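Aldehyde dehydrogenase (Listeria monocytogenes, PDB 3K9D) probably oxidises aldehyde or oxo groups of its substrates, with NAD or NADP as the electron acceptor. Local coordinates at residues R234-I239 against I268-K273; D241-D246 against P345-Y350; V262-V267 against I326-K331. One frame throughout, in Å; residues are numbered along the deposited sequence.

Interaction 1: R234-I239 against I268-K273; sequences RAVKHI and IAEFRK
Glu270 OE2 takes a hydrogen bond from Gln274 NE2, in the loop just after helix 261-273, so the charged end of this side chain is engaged locally and only its aliphatic part meets Val236. The chain bends at its second torsion, and Glu270 CG comes to rest 3.7 Å from Val236 CG2. Val236 and Phe271 carry most of the contact. With CG1 anti to the backbone N (chi1 175°), the two methyl groups of Val236 both face the partner helix and share the Phe271 ring between them. CG2 stands almost over the ring centre in a CH-pi contact, 4.0 Å from the Phe271 centroid and only 12° off the normal, while CG1 covers the near side of the same face, 3.7 Å from Phe271 CD1. One turn later, Ile239 approaches the ring from the edge instead. Its CG2 lies in the ring plane and 3.8 Å from Phe271 CZ, and its CD1 reaches the same ring carbon at an equal distance. Val236 on a face and Ile239 at the rim thus fix the ring in two directions, and Ile226 of strand 223-226 and Phe278 of strand 276-278 touch Phe271 as well. No hydrogen bond links the segments; their contact is almost purely apolar. The short helical axes pass 9.5 Å apart and cross at -52°. On its other side, helix 232-243 turns toward the dimer partner, where Lys237 forms salt bridges with Glu451 and Glu453 of the second subunit. Two neighbouring helices laid over one face of a parallel sheet, with an aromatic ring packed between the helices and touching strands 223-226 and 276-278, are typical of the layered alpha/beta, Rossmann-like architecture of the aldehyde dehydrogenase fold.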
loop_
_atom_site.group_PDB
_atom_site.type_symbol
_atom_site.label_atom_id
_atom_site.label_comp_id
_atom_site.label_asym_id
_atom_site.label_seq_id
_atom_site.Cartn_x
_atom_site.Cartn_y
_atom_site.Cartn_z
ATOM N N ARG A 234 -26.361 -28.679 1.176
ATOM C CA ARG A 234 -25.718 -27.548 1.857
ATOM C C ARG A 234 -24.998 -26.590 0.891
ATOM O O ARG A 234 -25.039 -25.385 1.104
ATOM C CB ARG A 234 -24.748 -28.019 2.947
ATOM C CG ARG A 234 -24.312 -26.895 3.895
ATOM C CD ARG A 234 -23.572 -27.460 5.089
ATOM N NE ARG A 234 -22.439 -28.262 4.636
ATOM C CZ ARG A 234 -21.171 -27.876 4.689
ATOM N NH1 ARG A 234 -20.845 -26.696 5.214
ATOM N NH2 ARG A 234 -20.226 -28.690 4.236
ATOM N N ALA A 235 -24.353 -27.119 -0.156
ATOM C CA ALA A 235 -23.702 -26.261 -1.157
ATOM C C ALA A 235 -24.729 -25.368 -1.840
ATOM O O ALA A 235 -24.495 -24.177 -1.995
ATOM C CB ALA A 235 -22.918 -27.074 -2.198
ATOM N N VAL A 236 -25.873 -25.945 -2.206
ATOM C CA VAL A 236 -26.976 -25.194 -2.774
ATOM C C VAL A 236 -27.517 -24.138 -1.799
ATOM O O VAL A 236 -27.720 -22.996 -2.192
ATOM C CB VAL A 236 -28.104 -26.132 -3.314
ATOM C CG1 VAL A 236 -29.290 -25.333 -3.784
ATOM C CG2 VAL A 236 -27.576 -26.990 -4.477
ATOM N N LYS A 237 -27.721 -24.516 -0.534
ATOM C CA LYS A 237 -28.247 -23.601 0.503
ATOM C C LYS A 237 -27.306 -22.415 0.712
ATOM O O LYS A 237 -27.750 -21.281 0.803
ATOM C CB LYS A 237 -28.449 -24.352 1.824
ATOM C CG LYS A 237 -28.956 -23.524 2.992
ATOM C CD LYS A 237 -28.723 -24.261 4.307
ATOM C CE LYS A 237 -29.109 -23.393 5.501
ATOM N NZ LYS A 237 -28.146 -22.259 5.723
ATOM N N HIS A 238 -26.006 -22.691 0.768
ATOM C CA HIS A 238 -24.997 -21.635 0.900
ATOM C C HIS A 238 -25.012 -20.652 -0.280
ATOM O O HIS A 238 -25.037 -19.448 -0.077
ATOM C CB HIS A 238 -23.610 -22.230 1.111
ATOM C CG HIS A 238 -23.384 -22.776 2.491
ATOM N ND1 HIS A 238 -22.321 -23.596 2.800
ATOM C CD2 HIS A 238 -24.075 -22.607 3.645
ATOM C CE1 HIS A 238 -22.373 -23.919 4.079
ATOM N NE2 HIS A 238 -23.424 -23.329 4.615
ATOM N N ILE A 239 -25.034 -21.177 -1.496
ATOM C CA ILE A 239 -25.021 -20.357 -2.714
ATOM C C ILE A 239 -26.291 -19.499 -2.767
ATOM O O ILE A 239 -26.239 -18.326 -3.119
ATOM C CB ILE A 239 -24.883 -21.243 -3.988
ATOM C CG1 ILE A 239 -23.509 -21.931 -4.007
ATOM C CG2 ILE A 239 -25.101 -20.429 -5.274
ATOM C CD1 ILE A 239 -23.330 -22.984 -5.084
ATOM N N ILE A 268 -28.482 -29.704 -10.400
ATOM C CA ILE A 268 -29.639 -29.024 -11.001
ATOM C C ILE A 268 -30.923 -29.370 -10.233
ATOM O O ILE A 268 -31.646 -28.463 -9.824
ATOM C CB ILE A 268 -29.755 -29.302 -12.529
ATOM C CG1 ILE A 268 -28.532 -28.698 -13.243
ATOM C CG2 ILE A 268 -31.076 -28.758 -13.095
ATOM C CD1 ILE A 268 -28.609 -28.653 -14.730
ATOM N N ALA A 269 -31.148 -30.662 -9.971
ATOM C CA ALA A 269 -32.310 -31.118 -9.185
ATOM C C ALA A 269 -32.424 -30.468 -7.795
ATOM O O ALA A 269 -33.507 -30.056 -7.379
ATOM C CB ALA A 269 -32.323 -32.644 -9.084
ATOM N N GLU A 270 -31.297 -30.353 -7.098
ATOM C CA GLU A 270 -31.264 -29.708 -5.795
ATOM C C GLU A 270 -31.489 -28.203 -5.870
ATOM O O GLU A 270 -32.233 -27.647 -5.041
ATOM C CB GLU A 270 -29.963 -30.041 -5.066
ATOM C CG GLU A 270 -29.914 -29.670 -3.579
ATOM C CD GLU A 270 -30.991 -30.321 -2.725
ATOM O OE1 GLU A 270 -31.479 -31.411 -3.078
ATOM O OE2 GLU A 270 -31.367 -29.713 -1.696
ATOM N N PHE A 271 -30.848 -27.544 -6.848
ATOM C CA PHE A 271 -31.058 -26.110 -7.069
ATOM C C PHE A 271 -32.555 -25.865 -7.272
ATOM O O PHE A 271 -33.129 -24.973 -6.647
ATOM C CB PHE A 271 -30.200 -25.562 -8.237
ATOM C CG PHE A 271 -28.923 -24.855 -7.789
ATOM C CD1 PHE A 271 -28.985 -23.670 -7.047
ATOM C CD2 PHE A 271 -27.673 -25.377 -8.103
ATOM C CE1 PHE A 271 -27.813 -23.011 -6.619
ATOM C CE2 PHE A 271 -26.493 -24.728 -7.697
ATOM C CZ PHE A 271 -26.570 -23.533 -6.952
ATOM N N ARG A 272 -33.180 -26.699 -8.103
ATOM C CA ARG A 272 -34.650 -26.676 -8.298
ATOM C C ARG A 272 -35.507 -26.863 -7.049
ATOM O O ARG A 272 -36.431 -26.080 -6.809
ATOM C CB ARG A 272 -35.069 -27.678 -9.364
ATOM C CG ARG A 272 -34.940 -27.118 -10.737
ATOM C CD ARG A 272 -35.176 -28.156 -11.818
ATOM N NE ARG A 272 -35.113 -27.497 -13.114
ATOM C CZ ARG A 272 -34.745 -28.073 -14.254
ATOM N NH1 ARG A 272 -34.395 -29.348 -14.291
ATOM N NH2 ARG A 272 -34.734 -27.358 -15.366
ATOM N N LYS A 273 -35.199 -27.900 -6.270
ATOM C CA LYS A 273 -35.844 -28.180 -4.976
ATOM C C LYS A 273 -35.822 -26.983 -4.013
ATOM O O LYS A 273 -36.805 -26.706 -3.303
ATOM C CB LYS A 273 -35.159 -29.390 -4.310
ATOM C CG LYS A 273 -36.006 -30.092 -3.253
ATOM C CD LYS A 273 -35.190 -30.974 -2.346
ATOM C CE LYS A 273 -36.023 -31.287 -1.103
ATOM N NZ LYS A 273 -35.266 -31.850 0.045
#

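Interaction 2: D241-D246 against P345-Y350; sequences DSKTFD and PILAFY
Pro345, in the loop just before the strand, lies beside Lys243, whose backbone O is 4.0 Å from Pro345 CA; this is loose van der Waals contact. At Ile346 the backbone, and not the side chain, does the work. The side chain leaves on the far side, and the carbonyl faces the end of Lys243: Ile346 O lies 3.0 Å from Lys243 CE, a close approach, and 3.1 Å from Lys243 NZ. The ammonium group makes a clear hydrogen bond to Glu254 O, just ahead of the neighbouring strand 256-260. Lys243 gets there because its CG is anti to the backbone N (chi1 -173°) and the chain then bends at chi2, 59°, before running straight to NZ. Helix 232-243 is the crossover between the parallel strands 223-226 and 256-260, as in a Rossmann-like beta-alpha-beta unit, and it sends Lys243 onto the parallel sheet, where the side chain packs on the neighbouring strand 346-352, close to where that strand begins. Leu347 flanks the same lysine. The two side chains run past each other in opposite directions, with Leu347 CD2 3.8 Å from Lys243 CE and 3.9 Å from Lys243 CD, while Leu347 CG is 4.0 Å from Lys243 CG. The hydrocarbon chain of the lysine is thereby packed like that of an apolar residue, and Val324 of the adjacent strand touches it too. From Ala348 the strand moves away from the helix and runs on beside strand 256-260, pairing through its backbone with Gln255 and Val257.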
loop_
_atom_site.group_PDB
_atom_site.type_symbol
_atom_site.label_atom_id
_atom_site.label_comp_id
_atom_site.label_asym_id
_atom_site.label_seq_id
_atom_site.Cartn_x
_atom_site.Cartn_y
_atom_site.Cartn_z
ATOM N N ASP A 241 -28.159 -18.701 -0.044
ATOM C CA ASP A 241 -28.079 -17.785 1.126
ATOM C C ASP A 241 -27.354 -16.495 0.772
ATOM O O ASP A 241 -27.766 -15.404 1.179
ATOM C CB ASP A 241 -27.351 -18.432 2.321
ATOM C CG ASP A 241 -28.237 -19.384 3.129
ATOM O OD1 ASP A 241 -29.468 -19.393 2.934
ATOM O OD2 ASP A 241 -27.688 -20.133 3.964
ATOM N N SER A 242 -26.264 -16.648 0.019
ATOM C CA SER A 242 -25.415 -15.532 -0.399
ATOM C C SER A 242 -25.954 -14.779 -1.614
ATOM O O SER A 242 -26.038 -13.552 -1.611
ATOM C CB SER A 242 -24.000 -16.061 -0.661
ATOM O OG SER A 242 -23.350 -15.370 -1.701
ATOM N N LYS A 243 -26.333 -15.522 -2.644
ATOM C CA LYS A 243 -26.712 -14.925 -3.912
ATOM C C LYS A 243 -28.030 -14.141 -3.842
ATOM O O LYS A 243 -28.187 -13.142 -4.549
ATOM C CB LYS A 243 -26.707 -15.996 -5.028
ATOM C CG LYS A 243 -26.915 -15.487 -6.417
ATOM C CD LYS A 243 -25.848 -14.492 -6.762
ATOM C CE LYS A 243 -26.049 -13.998 -8.140
ATOM N NZ LYS A 243 -25.047 -12.981 -8.580
ATOM N N THR A 244 -28.946 -14.567 -2.962
ATOM C CA THR A 244 -30.199 -13.838 -2.734
ATOM C C THR A 244 -30.114 -12.775 -1.634
ATOM O O THR A 244 -31.032 -11.971 -1.492
ATOM C CB THR A 244 -31.367 -14.788 -2.365
ATOM O OG1 THR A 244 -31.083 -15.408 -1.110
ATOM C CG2 THR A 244 -31.551 -15.871 -3.416
ATOM N N PHE A 245 -29.034 -12.784 -0.851
ATOM C CA PHE A 245 -28.837 -11.821 0.233
ATOM C C PHE A 245 -28.781 -10.377 -0.273
ATOM O O PHE A 245 -27.861 -10.012 -1.002
ATOM C CB PHE A 245 -27.570 -12.138 1.039
ATOM C CG PHE A 245 -27.480 -11.384 2.338
ATOM C CD1 PHE A 245 -28.215 -11.796 3.447
ATOM C CD2 PHE A 245 -26.674 -10.268 2.454
ATOM C CE1 PHE A 245 -28.145 -11.108 4.641
ATOM C CE2 PHE A 245 -26.605 -9.569 3.656
ATOM C CZ PHE A 245 -27.339 -9.997 4.743
ATOM N N ASP A 246 -29.782 -9.584 0.121
ATOM C CA ASP A 246 -29.968 -8.198 -0.327
ATOM C C ASP A 246 -30.132 -8.099 -1.853
ATOM O O ASP A 246 -29.712 -7.120 -2.470
ATOM C CB ASP A 246 -28.822 -7.302 0.195
ATOM C CG ASP A 246 -29.214 -5.837 0.302
ATOM O OD1 ASP A 246 -30.294 -5.553 0.851
ATOM O OD2 ASP A 246 -28.430 -4.969 -0.146
ATOM N N PRO A 345 -29.814 -11.396 -8.267
ATOM C CA PRO A 345 -30.047 -12.846 -8.120
ATOM C C PRO A 345 -30.051 -13.597 -9.470
ATOM O O PRO A 345 -31.039 -14.249 -9.859
ATOM C CB PRO A 345 -31.417 -12.913 -7.415
ATOM C CG PRO A 345 -32.126 -11.666 -7.882
ATOM C CD PRO A 345 -31.025 -10.616 -7.928
ATOM N N ILE A 346 -28.934 -13.479 -10.189
ATOM C CA ILE A 346 -28.740 -14.126 -11.477
ATOM C C ILE A 346 -27.414 -14.893 -11.443
ATOM O O ILE A 346 -26.378 -14.334 -11.067
ATOM C CB ILE A 346 -28.698 -13.102 -12.669
ATOM C CG1 ILE A 346 -29.894 -12.152 -12.629
ATOM C CG2 ILE A 346 -28.610 -13.853 -14.034
ATOM C CD1 ILE A 346 -29.832 -10.994 -13.632
ATOM N N LEU A 347 -27.451 -16.147 -11.893
ATOM C CA LEU A 347 -26.262 -16.993 -11.998
ATOM C C LEU A 347 -26.035 -17.561 -13.399
ATOM O O LEU A 347 -26.986 -17.912 -14.090
ATOM C CB LEU A 347 -26.371 -18.174 -11.028
ATOM C CG LEU A 347 -26.269 -17.891 -9.537
ATOM C CD1 LEU A 347 -26.739 -19.105 -8.761
ATOM C CD2 LEU A 347 -24.833 -17.479 -9.133
ATOM N N ALA A 348 -24.766 -17.628 -13.812
ATOM C CA ALA A 348 -24.333 -18.567 -14.855
ATOM C C ALA A 348 -24.151 -19.971 -14.305
ATOM O O ALA A 348 -23.898 -20.153 -13.118
ATOM C CB ALA A 348 -23.023 -18.086 -15.511
ATOM N N PHE A 349 -24.255 -20.971 -15.179
ATOM C CA PHE A 349 -24.060 -22.372 -14.796
ATOM C C PHE A 349 -23.183 -23.100 -15.830
ATOM O O PHE A 349 -23.603 -23.302 -16.966
ATOM C CB PHE A 349 -25.416 -23.071 -14.660
ATOM C CG PHE A 349 -25.351 -24.421 -13.995
ATOM C CD1 PHE A 349 -25.727 -24.570 -12.663
ATOM C CD2 PHE A 349 -24.950 -25.559 -14.712
ATOM C CE1 PHE A 349 -25.673 -25.795 -12.050
ATOM C CE2 PHE A 349 -24.890 -26.796 -14.091
ATOM C CZ PHE A 349 -25.269 -26.917 -12.775
ATOM N N TYR A 350 -21.975 -23.495 -15.425
ATOM C CA TYR A 350 -21.025 -24.168 -16.327
ATOM C C TYR A 350 -20.851 -25.636 -15.968
ATOM O O TYR A 350 -20.881 -26.009 -14.789
ATOM C CB TYR A 350 -19.638 -23.536 -16.245
ATOM C CG TYR A 350 -19.492 -22.108 -16.720
ATOM C CD1 TYR A 350 -19.141 -21.825 -18.044
ATOM C CD2 TYR A 350 -19.649 -21.042 -15.834
ATOM C CE1 TYR A 350 -18.959 -20.510 -18.477
ATOM C CE2 TYR A 350 -19.504 -19.716 -16.266
ATOM C CZ TYR A 350 -19.147 -19.461 -17.581
ATOM O OH TYR A 350 -18.980 -18.163 -18.007
#

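Interaction 3: V262-V267 against I326-K331; sequences VNKEAV and IAEETK
Lys264 and Glu328 reach for each other from opposite directions, one from the first turns of helix 261-273 and the other from strand 324-328, and join in a salt bridge with a hydrogen bond from Lys264 NZ to Glu328 OE1 of 2.7 Å. Their CA atoms are 11.3 Å apart, so nearly the full length of both chains is needed to close the gap. Lys264 is straight through its first three torsions, with CG anti to the backbone N, and turns only at the last, where a chi4 of 82° swings the ammonium group onto the carboxylate. Glu328 is extended beyond CG and presents the carboxylate face to the amine: NZ stands well above the plane, 64° out of it at OE1. The second oxygen is farther off, with Glu328 OE2 3.6 Å from Lys264 NZ, and the bridge therefore rests on one oxygen. A weak hydrogen bond from NZ to Thr351 OG1 gives the ammonium group a further partner, and the aliphatic chain of Lys264 touches Phe349 and Val259. Glu328 is exposed, so solvent probably weakens the electrostatic pull. Next along the chain, Glu329 folds back on the following backbone, its OE2 accepting from both Thr330 N at 3.0 Å and Lys331 N at 3.1 Å on the anti side of the carboxylate. The surface bridge ties the N-terminal part of helix 261-273, which follows strand 256-260, to strand 324-328 toward the C-terminal side of the parallel sheet in the Rossmann-like alpha/beta domain.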
loop_
_atom_site.group_PDB
_atom_site.type_symbol
_atom_site.label_atom_id
_atom_site.label_comp_id
_atom_site.label_asym_id
_atom_site.label_seq_id
_atom_site.Cartn_x
_atom_site.Cartn_y
_atom_site.Cartn_z
ATOM N N VAL A 262 -20.575 -35.537 -13.848
ATOM C CA VAL A 262 -21.138 -36.636 -13.061
ATOM C C VAL A 262 -22.112 -36.139 -11.989
ATOM O O VAL A 262 -22.989 -36.880 -11.550
ATOM C CB VAL A 262 -20.039 -37.555 -12.414
ATOM C CG1 VAL A 262 -19.279 -38.341 -13.474
ATOM C CG2 VAL A 262 -19.088 -36.758 -11.537
ATOM N N ASN A 263 -21.968 -34.873 -11.602
ATOM C CA ASN A 263 -22.736 -34.303 -10.521
ATOM C C ASN A 263 -23.814 -33.330 -10.991
ATOM O O ASN A 263 -24.564 -32.803 -10.173
ATOM C CB ASN A 263 -21.787 -33.609 -9.548
ATOM C CG ASN A 263 -22.108 -33.906 -8.103
ATOM O OD1 ASN A 263 -22.909 -34.789 -7.790
ATOM N ND2 ASN A 263 -21.477 -33.171 -7.213
ATOM N N LYS A 264 -23.895 -33.112 -12.300
ATOM C CA LYS A 264 -24.699 -32.013 -12.877
ATOM C C LYS A 264 -26.200 -32.194 -12.624
ATOM O O LYS A 264 -26.836 -31.321 -12.045
ATOM C CB LYS A 264 -24.424 -31.891 -14.378
ATOM C CG LYS A 264 -25.256 -30.831 -15.088
ATOM C CD LYS A 264 -25.035 -30.870 -16.577
ATOM C CE LYS A 264 -26.164 -30.136 -17.295
ATOM N NZ LYS A 264 -25.951 -28.664 -17.308
ATOM N N GLU A 265 -26.732 -33.344 -13.044
ATOM C CA GLU A 265 -28.112 -33.758 -12.755
ATOM C C GLU A 265 -28.507 -33.576 -11.299
ATOM O O GLU A 265 -29.545 -32.989 -11.012
ATOM C CB GLU A 265 -28.322 -35.227 -13.118
ATOM C CG GLU A 265 -29.009 -35.462 -14.435
ATOM C CD GLU A 265 -29.416 -36.915 -14.623
ATOM O OE1 GLU A 265 -28.993 -37.517 -15.630
ATOM O OE2 GLU A 265 -30.141 -37.463 -13.763
ATOM N N ALA A 266 -27.673 -34.081 -10.389
ATOM C CA ALA A 266 -27.940 -33.987 -8.952
ATOM C C ALA A 266 -27.971 -32.542 -8.450
ATOM O O ALA A 266 -28.835 -32.171 -7.645
ATOM C CB ALA A 266 -26.916 -34.804 -8.177
ATOM N N VAL A 267 -27.035 -31.731 -8.949
ATOM C CA VAL A 267 -26.943 -30.314 -8.603
ATOM C C VAL A 267 -28.135 -29.493 -9.136
ATOM O O VAL A 267 -28.727 -28.687 -8.401
ATOM C CB VAL A 267 -25.576 -29.694 -9.055
ATOM C CG1 VAL A 267 -25.595 -28.190 -8.899
ATOM C CG2 VAL A 267 -24.434 -30.276 -8.202
ATOM N N ILE A 326 -31.050 -18.868 -13.296
ATOM C CA ILE A 326 -29.822 -19.544 -13.710
ATOM C C ILE A 326 -29.800 -19.849 -15.215
ATOM O O ILE A 326 -30.707 -20.492 -15.762
ATOM C CB ILE A 326 -29.570 -20.833 -12.881
ATOM C CG1 ILE A 326 -29.787 -20.571 -11.391
ATOM C CG2 ILE A 326 -28.145 -21.379 -13.115
ATOM C CD1 ILE A 326 -29.332 -21.708 -10.461
ATOM N N ALA A 327 -28.748 -19.366 -15.871
ATOM C CA ALA A 327 -28.534 -19.567 -17.289
ATOM C C ALA A 327 -27.315 -20.440 -17.479
ATOM O O ALA A 327 -26.238 -20.122 -16.976
ATOM C CB ALA A 327 -28.313 -18.232 -17.973
ATOM N N GLU A 328 -27.483 -21.548 -18.188
ATOM C CA GLU A 328 -26.343 -22.358 -18.569
ATOM C C GLU A 328 -25.464 -21.557 -19.531
ATOM O O GLU A 328 -25.969 -20.806 -20.382
ATOM C CB GLU A 328 -26.777 -23.709 -19.146
ATOM C CG GLU A 328 -27.300 -24.674 -18.057
ATOM C CD GLU A 328 -27.534 -26.082 -18.552
ATOM O OE1 GLU A 328 -26.600 -26.708 -19.103
ATOM O OE2 GLU A 328 -28.655 -26.582 -18.360
ATOM N N GLU A 329 -24.154 -21.677 -19.345
ATOM C CA GLU A 329 -23.182 -20.927 -20.138
ATOM C C GLU A 329 -22.028 -21.838 -20.565
ATOM O O GLU A 329 -21.713 -22.815 -19.877
ATOM C CB GLU A 329 -22.670 -19.732 -19.316
ATOM C CG GLU A 329 -21.699 -18.810 -20.054
ATOM C CD GLU A 329 -22.300 -18.212 -21.299
ATOM O OE1 GLU A 329 -23.169 -17.338 -21.158
ATOM O OE2 GLU A 329 -21.906 -18.609 -22.417
ATOM N N THR A 330 -21.399 -21.515 -21.698
ATOM C CA THR A 330 -20.241 -22.271 -22.215
ATOM C C THR A 330 -18.998 -21.385 -22.469
ATOM O O THR A 330 -17.873 -21.888 -22.609
ATOM C CB THR A 330 -20.583 -22.998 -23.545
ATOM O OG1 THR A 330 -20.774 -22.033 -24.590
ATOM C CG2 THR A 330 -21.840 -23.851 -23.433
ATOM N N LYS A 331 -19.215 -20.076 -22.533
ATOM C CA LYS A 331 -18.203 -19.119 -22.983
ATOM C C LYS A 331 -17.809 -18.128 -21.883
ATOM O O LYS A 331 -18.521 -17.957 -20.893
ATOM C CB LYS A 331 -18.729 -18.337 -24.196
ATOM C CG LYS A 331 -18.804 -19.137 -25.483
ATOM C CD LYS A 331 -19.594 -18.401 -26.568
ATOM C CE LYS A 331 -18.739 -17.384 -27.320
ATOM N NZ LYS A 331 -19.477 -16.766 -28.470
#

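How the interactions relate
The three contacts lie side by side in one alpha/beta domain, their centres 11 to 14 Å apart. Along the chain come 234-239, 241-246, 262-267, 268-273, 326-331 and 345-350, so interaction 1 crosses both others, while interaction 3 is nested inside the loop closed by interaction 2. Helix 232-243 serves interactions 1 and 2, helix 261-273 serves 1 and 3, and the neighbouring strands 324-328 and 346-352 tie 2 to 3 in the parallel sheet. Apolar packing bridges them: Ile268 meets Phe349, and Phe271 meets Ile326. Interactions 1 and 2 also touch the second subunit, so this side of the domain links sheet core to dimer interface.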